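Local coordinates for protein sulfoquinovosidase (Escherichia coli, PDB 5AEG) that hydrolyses plant sulfolipids (sulfoquinovosyl diacylglycerides) and simpler sulfoquinovosides, releasing sulfoquinovose for bacterial sulfoglycolysis as a source of carbon and sulfur, at residues P147-E152 with I424-W429; F406-P411 with F453-S458; T566-Y571 with R611-A616; P631-V636 with F661-S666. All coordinates share one frame; numbering follows the deposited sequence.

Interaction 1: residues P147-E152 with I424-W429; sequences PLWTSE and IMHNAW
H426 and N427, neighbours on helix 422-444 of the family 31 TIM barrel, reach across to W149 and T150, where the chain leaves strand 145-148 of the N-terminal beta domain. Three side-chain-to-backbone hydrogen bonds form the polar part. The N427 amide clamps the main chain at two points: OD1 accepts from T150 N at 2.9 Å along a nearly straight line (172° at the hydrogen), whereas ND2 gives L148 O a longer, more bent bond of 3.2 Å. NE2 of H426 donates to T150 O at 2.6 Å, with that oxygen in the imidazole plane, and ND1 is bonded to L410 O, so the ring is fixed at both nitrogens.

The aromatic part is an offset stack. With chi1 at -179°, CG of W149 is swung away from the main-chain N and the six-membered ring lies over the imidazole, centroids 4.3 Å apart and planes at 19°; F55 meets the indole edge-to-face. Cutting W149 back to an alanine would probably strip the stacking partner from one face of H426 and open a gap beside F55.

The remaining contacts are van der Waals. T150, whose side chain also touches the probable active-site residue E408, rests its methyl against both helix residues: CG2 lies 3.6 Å from N427 OD1 and 3.3 Å from H426 NE2.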
loop_
_atom_site.group_PDB
_atom_site.type_symbol
_atom_site.label_atom_id
_atom_site.label_comp_id
_atom_site.label_asym_id
_atom_site.label_seq_id
_atom_site.Cartn_x
_atom_site.Cartn_y
_atom_site.Cartn_z
ATOM N N PRO A 147 0.104 -15.135 4.388
ATOM C CA PRO A 147 0.472 -15.304 2.995
ATOM C C PRO A 147 0.733 -13.934 2.343
ATOM O O PRO A 147 -0.040 -12.953 2.537
ATOM C CB PRO A 147 -0.802 -15.930 2.375
ATOM C CG PRO A 147 -1.431 -16.660 3.545
ATOM C CD PRO A 147 -1.241 -15.626 4.649
ATOM N N LEU A 148 1.749 -13.911 1.505
ATOM C CA LEU A 148 2.222 -12.742 0.797
ATOM C C LEU A 148 2.129 -12.957 -0.724
ATOM O O LEU A 148 3.109 -13.399 -1.415
ATOM C CB LEU A 148 3.678 -12.457 1.174
ATOM C CG LEU A 148 3.840 -12.171 2.695
ATOM C CD1 LEU A 148 5.330 -12.072 3.039
ATOM C CD2 LEU A 148 3.069 -10.934 3.216
ATOM N N TRP A 149 0.978 -12.565 -1.270
ATOM C CA TRP A 149 0.681 -12.768 -2.656
ATOM C C TRP A 149 -0.224 -11.638 -3.112
ATOM O O TRP A 149 -1.319 -11.503 -2.562
ATOM C CB TRP A 149 0.031 -14.101 -2.770
ATOM C CG TRP A 149 -0.312 -14.457 -4.192
ATOM C CD1 TRP A 149 -1.542 -14.327 -4.815
ATOM C CD2 TRP A 149 0.583 -14.947 -5.191
ATOM N NE1 TRP A 149 -1.452 -14.733 -6.131
ATOM C CE2 TRP A 149 -0.174 -15.117 -6.396
ATOM C CE3 TRP A 149 1.935 -15.320 -5.185
ATOM C CZ2 TRP A 149 0.395 -15.645 -7.557
ATOM C CZ3 TRP A 149 2.506 -15.854 -6.366
ATOM C CH2 TRP A 149 1.731 -15.997 -7.517
ATOM N N THR A 150 0.247 -10.803 -4.021
ATOM C CA THR A 150 -0.532 -9.614 -4.449
ATOM C C THR A 150 -1.785 -10.062 -5.155
ATOM O O THR A 150 -1.773 -11.058 -5.918
ATOM C CB THR A 150 0.265 -8.544 -5.243
ATOM O OG1 THR A 150 -0.562 -7.396 -5.302
ATOM C CG2 THR A 150 0.686 -8.996 -6.630
ATOM N N SER A 151 -2.903 -9.440 -4.815
ATOM C CA SER A 151 -4.209 -9.820 -5.327
ATOM C C SER A 151 -5.207 -8.698 -5.129
ATOM O O SER A 151 -4.875 -7.638 -4.556
ATOM C CB SER A 151 -4.770 -11.070 -4.651
ATOM O OG SER A 151 -5.317 -10.907 -3.311
ATOM N N GLU A 152 -6.417 -8.910 -5.640
ATOM C CA GLU A 152 -7.511 -8.027 -5.172
ATOM C C GLU A 152 -7.566 -8.116 -3.671
ATOM O O GLU A 152 -7.279 -9.132 -3.004
ATOM C CB GLU A 152 -8.854 -8.353 -5.758
ATOM C CG GLU A 152 -8.895 -8.338 -7.292
ATOM C CD GLU A 152 -8.256 -7.111 -7.847
ATOM O OE1 GLU A 152 -8.649 -6.003 -7.345
ATOM O OE2 GLU A 152 -7.330 -7.232 -8.728
ATOM N N ILE A 424 6.778 -16.119 -10.396
ATOM C CA ILE A 424 7.733 -15.246 -9.798
ATOM C C ILE A 424 7.514 -13.774 -10.163
ATOM O O ILE A 424 7.729 -12.851 -9.338
ATOM C CB ILE A 424 9.199 -15.678 -10.196
ATOM C CG1 ILE A 424 9.504 -17.146 -9.734
ATOM C CG2 ILE A 424 10.258 -14.677 -9.715
ATOM C CD1 ILE A 424 9.572 -17.400 -8.271
ATOM N N MET A 425 7.148 -13.490 -11.392
ATOM C CA MET A 425 6.941 -12.075 -11.777
ATOM C C MET A 425 5.669 -11.417 -11.188
ATOM O O MET A 425 5.617 -10.196 -11.089
ATOM C CB MET A 425 6.903 -11.949 -13.310
ATOM C CG MET A 425 8.281 -12.162 -14.019
ATOM S SD MET A 425 9.658 -11.237 -13.330
ATOM C CE MET A 425 9.054 -9.602 -13.483
ATOM N N HIS A 426 4.698 -12.233 -10.843
ATOM C CA HIS A 426 3.377 -11.744 -10.392
ATOM C C HIS A 426 3.532 -10.746 -9.236
ATOM O O HIS A 426 3.105 -9.596 -9.343
ATOM C CB HIS A 426 2.536 -12.907 -9.961
ATOM C CG HIS A 426 1.262 -12.497 -9.303
ATOM N ND1 HIS A 426 0.167 -12.042 -10.006
ATOM C CD2 HIS A 426 0.940 -12.401 -7.990
ATOM C CE1 HIS A 426 -0.792 -11.726 -9.142
ATOM N NE2 HIS A 426 -0.327 -11.902 -7.919
ATOM N N ASN A 427 4.290 -11.137 -8.221
ATOM C CA ASN A 427 4.494 -10.272 -7.026
ATOM C C ASN A 427 5.400 -9.101 -7.316
ATOM O O ASN A 427 5.302 -8.056 -6.668
ATOM C CB ASN A 427 5.061 -11.064 -5.851
ATOM C CG ASN A 427 4.013 -11.804 -5.083
ATOM O OD1 ASN A 427 2.827 -11.571 -5.219
ATOM N ND2 ASN A 427 4.451 -12.709 -4.236
ATOM N N ALA A 428 6.271 -9.197 -8.333
ATOM C CA ALA A 428 7.141 -8.054 -8.717
ATOM C C ALA A 428 6.480 -7.033 -9.647
ATOM O O ALA A 428 7.042 -5.951 -9.920
ATOM C CB ALA A 428 8.436 -8.605 -9.387
ATOM N N TRP A 429 5.305 -7.382 -10.166
ATOM C CA TRP A 429 4.668 -6.527 -11.185
ATOM C C TRP A 429 4.375 -5.078 -10.667
ATOM O O TRP A 429 4.600 -4.091 -11.355
ATOM C CB TRP A 429 3.358 -7.110 -11.703
ATOM C CG TRP A 429 3.119 -6.829 -13.142
ATOM C CD1 TRP A 429 2.214 -6.011 -13.679
ATOM C CD2 TRP A 429 3.908 -7.355 -14.247
ATOM N NE1 TRP A 429 2.303 -6.032 -15.089
ATOM C CE2 TRP A 429 3.358 -6.827 -15.447
ATOM C CE3 TRP A 429 4.942 -8.276 -14.320
ATOM C CZ2 TRP A 429 3.854 -7.185 -16.739
ATOM C CZ3 TRP A 429 5.504 -8.612 -15.627
ATOM C CH2 TRP A 429 4.918 -8.085 -16.808
#

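Interaction 2: residues F406-P411 with F453-S458; sequences FGEYLP and FMRAGS
R455 sets CG between its backbone N and carbonyl carbon (chi1 64°) and then runs extended to NE, while E408 bends at chi2; guanidinium and carboxylate thereby meet at the C-terminal ends of adjacent TIM-barrel strands 401-404 and 451-454, in the active site. Both terminal nitrogens converge on one oxygen of the salt bridge, E408 OE2, 3.0 Å from NH1 and from NH2 of R455, in bent, weak bonds, with the two planes 57° apart. R455 NE pairs instead with the nucleophile D405, and NH1 also with E152, so its guanidinium is in contact with three carboxylates. Its NH2 lies over the centre of the F406 ring, 3.3 Å above the plane, a cation-pi contact with the planes 75° apart. The backbones come closest at G407 and A456, CA atoms 5.5 Å apart; a CB on G407 would be jammed against F406 O and come within 3.1 Å of A456 CB. Water 1 joins the two backbones, accepting from A456 N and donating to F406 O at 2.7 Å.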
loop_
_atom_site.group_PDB
_atom_site.type_symbol
_atom_site.label_atom_id
_atom_site.label_comp_id
_atom_site.label_asym_id
_atom_site.label_seq_id
_atom_site.Cartn_x
_atom_site.Cartn_y
_atom_site.Cartn_z
ATOM N N PHE A 406 -4.146 -0.667 -10.730
ATOM C CA PHE A 406 -3.811 -2.071 -10.919
ATOM C C PHE A 406 -2.311 -2.390 -10.746
ATOM O O PHE A 406 -1.621 -1.645 -10.049
ATOM C CB PHE A 406 -4.354 -2.570 -12.291
ATOM C CG PHE A 406 -5.782 -2.830 -12.290
ATOM C CD1 PHE A 406 -6.254 -4.103 -11.972
ATOM C CD2 PHE A 406 -6.668 -1.868 -12.738
ATOM C CE1 PHE A 406 -7.633 -4.375 -11.963
ATOM C CE2 PHE A 406 -8.029 -2.119 -12.698
ATOM C CZ PHE A 406 -8.512 -3.384 -12.341
ATOM N N GLY A 407 -1.880 -3.578 -11.208
ATOM C CA GLY A 407 -0.567 -4.106 -10.862
ATOM C C GLY A 407 -0.606 -5.420 -10.150
ATOM O O GLY A 407 0.398 -6.155 -10.175
ATOM N N GLU A 408 -1.762 -5.706 -9.494
ATOM C CA GLU A 408 -1.966 -6.863 -8.655
ATOM C C GLU A 408 -2.438 -8.122 -9.409
ATOM O O GLU A 408 -2.593 -9.161 -8.821
ATOM C CB GLU A 408 -2.900 -6.525 -7.434
ATOM C CG GLU A 408 -4.387 -6.477 -7.763
ATOM C CD GLU A 408 -4.817 -5.256 -8.583
ATOM O OE1 GLU A 408 -4.000 -4.339 -8.698
ATOM O OE2 GLU A 408 -5.988 -5.234 -9.121
ATOM N N TYR A 409 -2.719 -7.981 -10.678
ATOM C CA TYR A 409 -3.333 -9.026 -11.435
ATOM C C TYR A 409 -2.556 -9.268 -12.718
ATOM O O TYR A 409 -3.089 -9.196 -13.790
ATOM C CB TYR A 409 -4.865 -8.798 -11.677
ATOM C CG TYR A 409 -5.519 -10.051 -12.341
ATOM C CD1 TYR A 409 -5.040 -11.375 -12.048
ATOM C CD2 TYR A 409 -6.527 -9.934 -13.303
ATOM C CE1 TYR A 409 -5.577 -12.497 -12.635
ATOM C CE2 TYR A 409 -7.055 -11.090 -13.926
ATOM C CZ TYR A 409 -6.583 -12.353 -13.580
ATOM O OH TYR A 409 -7.119 -13.506 -14.122
ATOM N N LEU A 410 -1.273 -9.547 -12.583
ATOM C CA LEU A 410 -0.496 -10.304 -13.632
ATOM C C LEU A 410 -0.945 -11.785 -13.522
ATOM O O LEU A 410 -0.743 -12.432 -12.490
ATOM C CB LEU A 410 1.000 -10.259 -13.443
ATOM C CG LEU A 410 1.697 -11.098 -14.551
ATOM C CD1 LEU A 410 1.652 -10.341 -15.905
ATOM C CD2 LEU A 410 3.089 -11.525 -14.211
ATOM N N PRO A 411 -1.654 -12.319 -14.539
ATOM C CA PRO A 411 -2.117 -13.710 -14.448
ATOM C C PRO A 411 -0.950 -14.647 -14.407
ATOM O O PRO A 411 0.121 -14.354 -14.997
ATOM C CB PRO A 411 -2.923 -13.911 -15.766
ATOM C CG PRO A 411 -3.440 -12.553 -16.059
ATOM C CD PRO A 411 -2.163 -11.724 -15.800
ATOM N N PHE A 453 -0.661 8.313 -8.075
ATOM C CA PHE A 453 -0.974 7.544 -6.900
ATOM C C PHE A 453 -1.352 6.136 -7.309
ATOM O O PHE A 453 -2.040 5.970 -8.336
ATOM C CB PHE A 453 -2.011 8.247 -5.998
ATOM C CG PHE A 453 -3.254 8.719 -6.705
ATOM C CD1 PHE A 453 -3.285 9.941 -7.328
ATOM C CD2 PHE A 453 -4.424 7.966 -6.632
ATOM C CE1 PHE A 453 -4.421 10.365 -8.008
ATOM C CE2 PHE A 453 -5.589 8.399 -7.263
ATOM C CZ PHE A 453 -5.574 9.608 -7.934
ATOM N N MET A 454 -0.957 5.159 -6.482
ATOM C CA MET A 454 -1.148 3.753 -6.784
ATOM C C MET A 454 -1.792 3.035 -5.663
ATOM O O MET A 454 -1.656 3.445 -4.474
ATOM C CB MET A 454 0.283 3.092 -7.010
ATOM C CG MET A 454 1.019 3.799 -8.116
ATOM S SD MET A 454 2.492 2.908 -8.650
ATOM C CE MET A 454 1.818 1.494 -9.521
ATOM N N ARG A 455 -2.459 1.913 -5.961
ATOM C CA ARG A 455 -2.845 1.027 -4.893
ATOM C C ARG A 455 -1.935 -0.184 -4.723
ATOM O O ARG A 455 -1.588 -0.523 -3.635
ATOM C CB ARG A 455 -4.303 0.576 -4.952
ATOM C CG ARG A 455 -4.780 -0.256 -6.130
ATOM C CD ARG A 455 -6.305 -0.555 -5.991
ATOM N NE ARG A 455 -6.727 -1.002 -7.338
ATOM C CZ ARG A 455 -6.927 -2.242 -7.792
ATOM N NH1 ARG A 455 -6.906 -3.300 -7.051
ATOM N NH2 ARG A 455 -7.162 -2.434 -9.067
ATOM N N ALA A 456 -1.636 -0.888 -5.811
ATOM C CA ALA A 456 -0.683 -1.981 -5.757
ATOM C C ALA A 456 0.727 -1.556 -5.501
ATOM O O ALA A 456 1.134 -0.462 -5.907
ATOM C CB ALA A 456 -0.771 -2.802 -7.045
ATOM N N GLY A 457 1.464 -2.450 -4.814
ATOM C CA GLY A 457 2.831 -2.278 -4.586
ATOM C C GLY A 457 3.632 -3.493 -4.364
ATOM O O GLY A 457 3.095 -4.562 -4.156
ATOM N N SER A 458 4.966 -3.310 -4.436
ATOM C CA SER A 458 5.881 -4.372 -4.120
ATOM C C SER A 458 7.227 -3.732 -3.815
ATOM O O SER A 458 7.373 -2.522 -3.870
ATOM C CB SER A 458 6.014 -5.372 -5.303
ATOM O OG SER A 458 6.523 -4.799 -6.502
HETATM O O HOH W 1 -2.062 0.563 -8.510
#

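Interaction 3: residues T566-Y571 with R611-A616; sequences TTLKPY and RDILVA
Y571 projects end-on from helix 569-582 to the backbone of D612, at the start of strand 613-615 in the antiparallel sheet of the C-terminal domain, so a helix-to-sheet junction is bridged largely by one long side chain. Even the nearest CA atoms, of Y571 and D612, are 9.6 Å apart. With CG anti to the backbone N (chi1 175°), the ring leaves the helix and carries its hydroxyl across that gap. D612 N donates to Y571 OH at 3.0 Å, the N-H pointing almost straight at the oxygen (165°) from near the ring plane. The same hydroxyl is also hydrogen-bonded to L609 O of strand 607-609, so two backbone groups hold it. R611 N is also close, but its angle is too poor for a bond.

Alongside the ring, I613 runs in the opposite sense: its CD1 comes back along the ring to lie 3.7 Å from Y571 CE2. L568, three residues before Y571, approaches I613 at a slant. F672 and W668 each meet the Y571 ring edge-to-face. The isoleucine tip thus packs against both helix-side residues, its CD1 also lying 4.1 Å from L568 CD2.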
loop_
_atom_site.group_PDB
_atom_site.type_symbol
_atom_site.label_atom_id
_atom_site.label_comp_id
_atom_site.label_asym_id
_atom_site.label_seq_id
_atom_site.Cartn_x
_atom_site.Cartn_y
_atom_site.Cartn_z
ATOM N N THR A 566 -5.875 22.922 4.611
ATOM C CA THR A 566 -4.981 23.919 4.000
ATOM C C THR A 566 -4.250 24.757 5.088
ATOM O O THR A 566 -3.103 25.110 4.902
ATOM C CB THR A 566 -5.655 24.865 2.980
ATOM O OG1 THR A 566 -6.767 25.526 3.586
ATOM C CG2 THR A 566 -6.104 24.059 1.769
ATOM N N THR A 567 -4.888 24.947 6.233
ATOM C CA THR A 567 -4.243 25.637 7.347
ATOM C C THR A 567 -2.989 24.869 7.846
ATOM O O THR A 567 -1.951 25.472 8.207
ATOM C CB THR A 567 -5.186 25.849 8.478
ATOM O OG1 THR A 567 -6.317 26.621 8.034
ATOM C CG2 THR A 567 -4.479 26.600 9.677
ATOM N N LEU A 568 -3.060 23.527 7.807
ATOM C CA LEU A 568 -1.926 22.706 8.157
ATOM C C LEU A 568 -0.803 22.643 7.167
ATOM O O LEU A 568 0.239 22.039 7.505
ATOM C CB LEU A 568 -2.395 21.281 8.465
ATOM C CG LEU A 568 -3.379 21.103 9.605
ATOM C CD1 LEU A 568 -3.798 19.655 9.597
ATOM C CD2 LEU A 568 -2.696 21.386 10.915
ATOM N N LYS A 569 -0.944 23.230 5.965
ATOM C CA LYS A 569 0.043 23.135 4.921
ATOM C C LYS A 569 1.521 23.172 5.366
ATOM O O LYS A 569 2.303 22.293 4.992
ATOM C CB LYS A 569 -0.204 24.094 3.792
ATOM C CG LYS A 569 0.879 24.210 2.735
ATOM C CD LYS A 569 0.465 25.056 1.545
ATOM C CE LYS A 569 1.476 24.948 0.427
ATOM N NZ LYS A 569 1.020 25.853 -0.634
ATOM N N PRO A 570 1.913 24.197 6.135
ATOM C CA PRO A 570 3.361 24.280 6.383
ATOM C C PRO A 570 3.838 23.158 7.292
ATOM O O PRO A 570 4.970 22.692 7.167
ATOM C CB PRO A 570 3.538 25.707 7.030
ATOM C CG PRO A 570 2.195 25.995 7.543
ATOM C CD PRO A 570 1.210 25.405 6.585
ATOM N N TYR A 571 2.971 22.696 8.173
ATOM C CA TYR A 571 3.270 21.604 9.076
ATOM C C TYR A 571 3.402 20.275 8.303
ATOM O O TYR A 571 4.396 19.554 8.449
ATOM C CB TYR A 571 2.187 21.480 10.139
ATOM C CG TYR A 571 2.327 20.326 11.057
ATOM C CD1 TYR A 571 3.343 20.291 12.026
ATOM C CD2 TYR A 571 1.520 19.210 10.939
ATOM C CE1 TYR A 571 3.493 19.262 12.890
ATOM C CE2 TYR A 571 1.669 18.140 11.816
ATOM C CZ TYR A 571 2.648 18.165 12.796
ATOM O OH TYR A 571 2.783 17.098 13.634
ATOM N N ARG A 611 4.968 14.720 14.211
ATOM C CA ARG A 611 5.265 14.526 15.629
ATOM C C ARG A 611 4.182 14.951 16.631
ATOM O O ARG A 611 4.047 14.317 17.696
ATOM C CB ARG A 611 6.568 15.292 15.943
ATOM C CG ARG A 611 7.092 15.226 17.366
ATOM C CD ARG A 611 7.506 13.879 17.836
ATOM N NE ARG A 611 7.814 13.817 19.315
ATOM C CZ ARG A 611 6.914 13.518 20.266
ATOM N NH1 ARG A 611 5.573 13.237 19.981
ATOM N NH2 ARG A 611 7.331 13.487 21.519
ATOM N N ASP A 612 3.408 15.998 16.307
ATOM C CA ASP A 612 2.715 16.785 17.350
ATOM C C ASP A 612 1.193 16.688 17.322
ATOM O O ASP A 612 0.523 17.293 18.162
ATOM C CB ASP A 612 3.156 18.253 17.189
ATOM C CG ASP A 612 4.633 18.498 17.565
ATOM O OD1 ASP A 612 5.125 17.712 18.328
ATOM O OD2 ASP A 612 5.265 19.425 17.043
ATOM N N ILE A 613 0.607 15.964 16.343
ATOM C CA ILE A 613 -0.860 15.825 16.330
ATOM C C ILE A 613 -1.209 14.370 16.483
ATOM O O ILE A 613 -0.615 13.504 15.805
ATOM C CB ILE A 613 -1.439 16.326 14.985
ATOM C CG1 ILE A 613 -1.187 17.814 14.850
ATOM C CG2 ILE A 613 -2.950 16.031 14.938
ATOM C CD1 ILE A 613 -1.566 18.441 13.522
ATOM N N LEU A 614 -2.171 14.064 17.344
ATOM C CA LEU A 614 -2.648 12.734 17.523
ATOM C C LEU A 614 -4.055 12.683 16.944
ATOM O O LEU A 614 -4.923 13.516 17.314
ATOM C CB LEU A 614 -2.626 12.340 18.978
ATOM C CG LEU A 614 -3.079 10.903 19.387
ATOM C CD1 LEU A 614 -2.352 10.465 20.649
ATOM C CD2 LEU A 614 -4.548 10.714 19.557
ATOM N N VAL A 615 -4.337 11.652 16.127
ATOM C CA VAL A 615 -5.678 11.537 15.433
ATOM C C VAL A 615 -6.296 10.181 15.723
ATOM O O VAL A 615 -5.628 9.124 15.548
ATOM C CB VAL A 615 -5.591 11.735 13.908
ATOM C CG1 VAL A 615 -6.978 11.771 13.214
ATOM C CG2 VAL A 615 -4.750 12.937 13.533
ATOM N N ALA A 616 -7.558 10.174 16.120
ATOM C CA ALA A 616 -8.244 8.915 16.275
ATOM C C ALA A 616 -9.576 9.039 15.559
ATOM O O ALA A 616 -10.564 9.444 16.132
ATOM C CB ALA A 616 -8.431 8.557 17.717
#

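Interaction 4: residues P631-V636 with F661-S666; sequences PEDNWV and FYRADS
D633 OD2 is gripped by R663 NE, 2.9 Å away in a salt bridge, and by Y594 OH, just ahead of the antiparallel pairing of strands 635-637 and 660-663 in the C-terminal domain. D633 OD2 lies near the guanidinium plane of R663, but NE meets the carboxylate from above, 37° out of its plane. D633 OD1 accepts from N634 N at 2.8 Å and from water 3, which also takes a hydrogen from R663 NH2. Replacing D633 by an alanine is likely to leave R663 NE without its carboxylate and N634 N without its acceptor, with D612 still holding NH1.

V636 and Y662 form the hydrogen-bonded pair, V636 N to Y662 O at 2.7 Å and Y662 N to V636 O at 2.8 Å; A664 N to N634 O continues the pairing. W635 and R663 share one face of the sheet, the arginine CG making an off-centre CH-pi contact with the indole. On the other, V636 CB sits over the Y662 ring, 3.8 Å from its centroid.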
loop_
_atom_site.group_PDB
_atom_site.type_symbol
_atom_site.label_atom_id
_atom_site.label_comp_id
_atom_site.label_asym_id
_atom_site.label_seq_id
_atom_site.Cartn_x
_atom_site.Cartn_y
_atom_site.Cartn_z
ATOM N N PRO A 631 -0.953 8.830 24.971
ATOM C CA PRO A 631 0.240 8.505 25.721
ATOM C C PRO A 631 0.585 9.763 26.638
ATOM O O PRO A 631 -0.090 10.845 26.556
ATOM C CB PRO A 631 1.303 8.330 24.673
ATOM C CG PRO A 631 0.898 9.358 23.601
ATOM C CD PRO A 631 -0.613 9.426 23.675
ATOM N N GLU A 632 1.531 9.576 27.539
ATOM C CA GLU A 632 1.833 10.630 28.518
ATOM C C GLU A 632 2.481 11.837 27.884
ATOM O O GLU A 632 3.594 11.784 27.351
ATOM C CB GLU A 632 2.734 10.059 29.684
ATOM C CG GLU A 632 2.689 10.962 30.955
ATOM C CD GLU A 632 1.260 11.175 31.487
ATOM O OE1 GLU A 632 0.643 10.265 32.159
ATOM O OE2 GLU A 632 0.704 12.281 31.228
ATOM N N ASP A 633 1.732 12.933 27.856
ATOM C CA ASP A 633 2.190 14.154 27.253
ATOM C C ASP A 633 1.150 15.161 27.658
ATOM O O ASP A 633 0.135 14.844 28.226
ATOM C CB ASP A 633 2.366 14.095 25.697
ATOM C CG ASP A 633 3.525 14.881 25.199
ATOM O OD1 ASP A 633 3.745 15.972 25.747
ATOM O OD2 ASP A 633 4.231 14.514 24.209
ATOM N N ASN A 634 1.454 16.394 27.360
ATOM C CA ASN A 634 0.454 17.475 27.542
ATOM C C ASN A 634 -0.296 17.727 26.215
ATOM O O ASN A 634 0.250 18.343 25.331
ATOM C CB ASN A 634 1.132 18.699 28.104
ATOM C CG ASN A 634 1.521 18.447 29.618
ATOM O OD1 ASN A 634 0.699 17.943 30.488
ATOM N ND2 ASN A 634 2.752 18.631 29.879
ATOM N N TRP A 635 -1.510 17.238 26.184
ATOM C CA TRP A 635 -2.356 17.206 24.972
ATOM C C TRP A 635 -3.374 18.305 25.060
ATOM O O TRP A 635 -3.844 18.640 26.145
ATOM C CB TRP A 635 -3.021 15.839 24.844
ATOM C CG TRP A 635 -2.059 14.768 24.509
ATOM C CD1 TRP A 635 -1.615 13.812 25.362
ATOM C CD2 TRP A 635 -1.330 14.574 23.274
ATOM N NE1 TRP A 635 -0.764 13.005 24.731
ATOM C CE2 TRP A 635 -0.505 13.488 23.471
ATOM C CE3 TRP A 635 -1.315 15.210 22.033
ATOM C CZ2 TRP A 635 0.305 13.000 22.492
ATOM C CZ3 TRP A 635 -0.539 14.704 21.054
ATOM C CH2 TRP A 635 0.274 13.624 21.288
ATOM N N VAL A 636 -3.674 18.914 23.914
ATOM C CA VAL A 636 -4.735 19.897 23.796
ATOM C C VAL A 636 -5.714 19.471 22.711
ATOM O O VAL A 636 -5.263 19.213 21.576
ATOM C CB VAL A 636 -4.124 21.259 23.372
ATOM C CG1 VAL A 636 -5.219 22.296 23.348
ATOM C CG2 VAL A 636 -3.056 21.646 24.352
ATOM N N PHE A 661 -5.863 15.818 18.788
ATOM C CA PHE A 661 -5.218 16.496 19.884
ATOM C C PHE A 661 -3.843 16.914 19.452
ATOM O O PHE A 661 -3.246 16.289 18.565
ATOM C CB PHE A 661 -5.123 15.542 21.092
ATOM C CG PHE A 661 -6.394 14.978 21.534
ATOM C CD1 PHE A 661 -7.008 13.967 20.812
ATOM C CD2 PHE A 661 -6.986 15.416 22.720
ATOM C CE1 PHE A 661 -8.212 13.455 21.245
ATOM C CE2 PHE A 661 -8.142 14.881 23.163
ATOM C CZ PHE A 661 -8.781 13.914 22.416
ATOM N N TYR A 662 -3.334 17.997 19.974
ATOM C CA TYR A 662 -1.990 18.394 19.706
ATOM C C TYR A 662 -1.154 18.665 20.984
ATOM O O TYR A 662 -1.713 18.921 22.057
ATOM C CB TYR A 662 -1.910 19.583 18.762
ATOM C CG TYR A 662 -2.390 20.944 19.351
ATOM C CD1 TYR A 662 -1.547 21.765 20.080
ATOM C CD2 TYR A 662 -3.695 21.337 19.214
ATOM C CE1 TYR A 662 -1.982 22.999 20.627
ATOM C CE2 TYR A 662 -4.167 22.572 19.765
ATOM C CZ TYR A 662 -3.291 23.416 20.418
ATOM O OH TYR A 662 -3.819 24.613 20.945
ATOM N N ARG A 663 0.151 18.583 20.805
ATOM C CA ARG A 663 1.118 18.703 21.926
ATOM C C ARG A 663 1.209 20.253 22.251
ATOM O O ARG A 663 1.606 21.053 21.420
ATOM C CB ARG A 663 2.508 18.166 21.536
ATOM C CG ARG A 663 2.566 16.638 21.412
ATOM C CD ARG A 663 3.954 16.127 21.110
ATOM N NE ARG A 663 4.871 16.509 22.167
ATOM C CZ ARG A 663 5.887 17.351 22.052
ATOM N NH1 ARG A 663 6.168 18.000 20.905
ATOM N NH2 ARG A 663 6.605 17.599 23.174
ATOM N N ALA A 664 0.822 20.609 23.467
ATOM C CA ALA A 664 0.957 22.000 24.020
ATOM C C ALA A 664 2.313 22.560 23.777
ATOM O O ALA A 664 2.426 23.707 23.464
ATOM C CB ALA A 664 0.648 21.968 25.506
ATOM N N ASP A 665 3.353 21.713 23.805
ATOM C CA ASP A 665 4.752 22.169 23.645
ATOM C C ASP A 665 5.232 22.194 22.243
ATOM O O ASP A 665 6.380 22.507 22.008
ATOM C CB ASP A 665 5.687 21.265 24.471
ATOM C CG ASP A 665 5.329 21.300 25.961
ATOM O OD1 ASP A 665 4.995 22.388 26.449
ATOM O OD2 ASP A 665 5.324 20.278 26.629
ATOM N N SER A 666 4.384 21.850 21.262
ATOM C CA SER A 666 4.848 21.916 19.902
ATOM C C SER A 666 5.239 23.332 19.541
ATOM O O SER A 666 4.534 24.309 19.885
ATOM C CB SER A 666 3.679 21.498 18.943
ATOM O OG SER A 666 4.096 21.690 17.634
HETATM O O HOH W 2 3.125 18.871 24.857
HETATM O O HOH W 3 6.174 16.909 25.850
#

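How the interactions relate
From the N terminus, interaction 1 closes the longest loop, bringing the end of strand 145-148 in the N-terminal beta domain to helix 422-444 of the TIM barrel. Interaction 2 crosses it, since 406-411 precedes and 453-458 follows that helix segment; its loop closes within the barrel. The two touch, N427 O packing on S458 CB at 3.1 Å, linking the interdomain contact to the active site. Interactions 3 and 4 follow in series, on loops of about 40 and 25 residues. Interaction 3 joins helices 552-567 and 569-582 to the C-terminal sheet, and interaction 4 pairs strands within it. They meet through neighbouring strands 613-615 and 660-663, their nearest atoms about 17 Å and 26 Å from interaction 2.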